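Uncharacterized protein DUF849 with a TIM barrel fold (Burkholderia xenovorans LB400, PDB 3E49) probably cleaves beta-keto acids such as 3-keto-5-aminohexanoate, as a zinc-dependent TIM-barrel enzyme of the BKACE family. Local coordinates at residues A[169-174]-A[193-198]. Residues are numbered along the deposited sequence; the frame is centred on the assembly and turned at random.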
loop_
_atom_site.group_PDB
_atom_site.type_symbol
_atom_site.label_atom_id
_atom_site.label_comp_id
_atom_site.label_asym_id
_atom_site.label_seq_id
_atom_site.Cartn_x
_atom_site.Cartn_y
_atom_site.Cartn_z
ATOM N N PHE A 169 -15.421 -1.277 -24.637
ATOM C CA PHE A 169 -15.934 -0.611 -23.438
ATOM C C PHE A 169 -14.984 0.188 -22.613
ATOM O O PHE A 169 -13.808 -0.137 -22.502
ATOM C CB PHE A 169 -16.555 -1.659 -22.535
ATOM C CG PHE A 169 -17.624 -2.471 -23.210
ATOM C CD1 PHE A 169 -18.913 -1.985 -23.324
ATOM C CD2 PHE A 169 -17.322 -3.715 -23.765
ATOM C CE1 PHE A 169 -19.894 -2.738 -23.966
ATOM C CE2 PHE A 169 -18.304 -4.463 -24.414
ATOM C CZ PHE A 169 -19.581 -3.980 -24.509
ATOM N N GLU A 170 -15.549 1.247 -22.037
ATOM C CA GLU A 170 -14.908 2.034 -21.006
ATOM C C GLU A 170 -15.498 1.384 -19.753
ATOM O O GLU A 170 -16.666 1.618 -19.431
ATOM C CB GLU A 170 -15.288 3.532 -21.100
ATOM C CG GLU A 170 -14.736 4.414 -19.967
ATOM C CD GLU A 170 -15.380 5.787 -19.873
ATOM O OE1 GLU A 170 -16.461 5.997 -20.450
ATOM O OE2 GLU A 170 -14.831 6.669 -19.163
ATOM N N PHE A 171 -14.714 0.519 -19.089
ATOM C CA PHE A 171 -15.153 -0.168 -17.892
ATOM C C PHE A 171 -15.030 0.798 -16.713
ATOM O O PHE A 171 -13.926 1.184 -16.323
ATOM C CB PHE A 171 -14.335 -1.441 -17.642
ATOM C CG PHE A 171 -14.368 -2.434 -18.806
ATOM C CD1 PHE A 171 -15.449 -3.307 -18.925
ATOM C CD2 PHE A 171 -13.309 -2.531 -19.681
ATOM C CE1 PHE A 171 -15.505 -4.222 -19.967
ATOM C CE2 PHE A 171 -13.368 -3.416 -20.765
ATOM C CZ PHE A 171 -14.465 -4.289 -20.876
ATOM N N GLU A 172 -16.176 1.197 -16.169
ATOM C CA GLU A 172 -16.236 2.153 -15.085
ATOM C C GLU A 172 -16.202 1.361 -13.817
ATOM O O GLU A 172 -17.158 0.664 -13.492
ATOM C CB GLU A 172 -17.500 2.982 -15.175
ATOM C CG GLU A 172 -17.497 3.894 -16.348
ATOM C CD GLU A 172 -18.808 4.657 -16.491
ATOM O OE1 GLU A 172 -19.892 4.061 -16.197
ATOM O OE2 GLU A 172 -18.724 5.837 -16.921
ATOM N N CYS A 173 -15.069 1.427 -13.140
ATOM C CA CYS A 173 -14.855 0.660 -11.916
ATOM C C CYS A 173 -14.812 1.618 -10.723
ATOM O O CYS A 173 -13.876 2.396 -10.568
ATOM C CB CYS A 173 -13.574 -0.149 -12.030
ATOM S SG CYS A 173 -13.596 -1.312 -13.479
ATOM N N TYR A 174 -15.828 1.569 -9.904
ATOM C CA TYR A 174 -15.947 2.458 -8.742
ATOM C C TYR A 174 -15.359 1.945 -7.443
ATOM O O TYR A 174 -15.419 2.647 -6.412
ATOM C CB TYR A 174 -17.427 2.753 -8.487
ATOM C CG TYR A 174 -18.118 3.467 -9.617
ATOM C CD1 TYR A 174 -18.488 2.792 -10.776
ATOM C CD2 TYR A 174 -18.433 4.808 -9.508
ATOM C CE1 TYR A 174 -19.153 3.455 -11.815
ATOM C CE2 TYR A 174 -19.102 5.473 -10.522
ATOM C CZ TYR A 174 -19.451 4.783 -11.678
ATOM O OH TYR A 174 -20.107 5.479 -12.652
ATOM N N PRO A 193 -8.631 -8.022 -24.626
ATOM C CA PRO A 193 -7.741 -6.888 -24.373
ATOM C C PRO A 193 -7.488 -6.009 -25.588
ATOM O O PRO A 193 -7.664 -6.469 -26.704
ATOM C CB PRO A 193 -6.436 -7.567 -23.909
ATOM C CG PRO A 193 -6.457 -8.891 -24.565
ATOM C CD PRO A 193 -7.908 -9.308 -24.597
ATOM N N PRO A 194 -7.062 -4.746 -25.384
ATOM C CA PRO A 194 -6.805 -4.090 -24.094
ATOM C C PRO A 194 -8.080 -3.613 -23.405
ATOM O O PRO A 194 -9.001 -3.157 -24.049
ATOM C CB PRO A 194 -5.917 -2.897 -24.453
ATOM C CG PRO A 194 -6.167 -2.637 -25.916
ATOM C CD PRO A 194 -6.777 -3.874 -26.528
ATOM N N PHE A 195 -8.113 -3.690 -22.091
ATOM C CA PHE A 195 -9.295 -3.272 -21.348
ATOM C C PHE A 195 -9.119 -1.819 -20.935
ATOM O O PHE A 195 -8.110 -1.459 -20.307
ATOM C CB PHE A 195 -9.504 -4.182 -20.103
ATOM C CG PHE A 195 -9.391 -5.649 -20.406
ATOM C CD1 PHE A 195 -10.380 -6.291 -21.112
ATOM C CD2 PHE A 195 -8.272 -6.373 -20.043
ATOM C CE1 PHE A 195 -10.258 -7.617 -21.424
ATOM C CE2 PHE A 195 -8.148 -7.688 -20.359
ATOM C CZ PHE A 195 -9.149 -8.317 -21.038
ATOM N N PHE A 196 -10.078 -0.980 -21.312
ATOM C CA PHE A 196 -10.068 0.440 -20.937
ATOM C C PHE A 196 -10.734 0.553 -19.560
ATOM O O PHE A 196 -11.954 0.440 -19.407
ATOM C CB PHE A 196 -10.769 1.251 -22.014
ATOM C CG PHE A 196 -10.673 2.743 -21.854
ATOM C CD1 PHE A 196 -9.526 3.358 -21.351
ATOM C CD2 PHE A 196 -11.714 3.554 -22.314
ATOM C CE1 PHE A 196 -9.448 4.748 -21.253
ATOM C CE2 PHE A 196 -11.642 4.940 -22.214
ATOM C CZ PHE A 196 -10.492 5.533 -21.688
ATOM N N VAL A 197 -9.886 0.673 -18.551
ATOM C CA VAL A 197 -10.346 0.668 -17.150
ATOM C C VAL A 197 -10.359 2.097 -16.629
ATOM O O VAL A 197 -9.314 2.760 -16.535
ATOM C CB VAL A 197 -9.488 -0.287 -16.310
ATOM C CG1 VAL A 197 -9.931 -0.220 -14.865
ATOM C CG2 VAL A 197 -9.543 -1.765 -16.841
ATOM N N GLN A 198 -11.566 2.590 -16.356
ATOM C CA GLN A 198 -11.778 3.932 -15.886
ATOM C C GLN A 198 -12.077 3.787 -14.388
ATOM O O GLN A 198 -13.158 3.341 -13.969
ATOM C CB GLN A 198 -12.939 4.625 -16.611
ATOM C CG GLN A 198 -13.177 6.073 -16.214
ATOM C CD GLN A 198 -12.140 6.994 -16.859
ATOM O OE1 GLN A 198 -11.292 7.565 -16.190
ATOM N NE2 GLN A 198 -12.158 7.068 -18.205
HETATM O O HOH W 1 -12.068 -1.711 -23.390
#
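Phe171 is gripped through both of its backbone polar atoms by strand 195-198. Its N donates to Phe196 O at 2.8 Å, and its O takes the amide N of Gln198 at 2.7 Å; two residues on, Cys173 N reaches Gln198 O in a nearly straight bond (170° at the hydrogen). The ladder runs parallel, with Phe171 abreast of Val197 and Glu172 abreast of Gln198, and the strands are twisted 36° against each other. Where they splay apart at their start, a water takes over from direct pairing: it accepts from Phe196 N and sits between it and Phe169 O.

On the face carrying Phe171, Cys173, Phe195 and Val197 the packing is apolar. The Phe171 ring crosses Phe195, its CE2 4.0 Å from Phe195 CB, while Cys173 SG meets Val197 CG1 at 4.1 Å. Leu182, Leu179 and Val186 of helix 176-187 pack against this side.

Glu170, Glu172 (side chain about 4 Å from the zinc ion), Phe196 and Gln198 share the other face, toward the barrel interior. Glu170 and Phe196 run side by side, the carboxylate only 18° from the plane of the ring, and Phe196 CD2 touches Glu170 CB at 3.8 Å. With CG anti to the backbone N and an extended chain beyond, Glu170 carries its carboxylate past Gln198; Gln198 CG lies 3.4 Å from Glu170 OE2. Glu170 OE1 accepts from Asn84 and from ND1 of the zinc ligand His50, while Glu170 OE2 forms a salt bridge with Arg255, so Glu170 is a second-shell residue that should help orient His50. Together strand 168-173, helix 176-187 and strand 195-201 make a beta-alpha-beta unit of the TIM barrel, helix outside, Glu170 and Glu172 facing the zinc site at the barrel's C-terminal mouth.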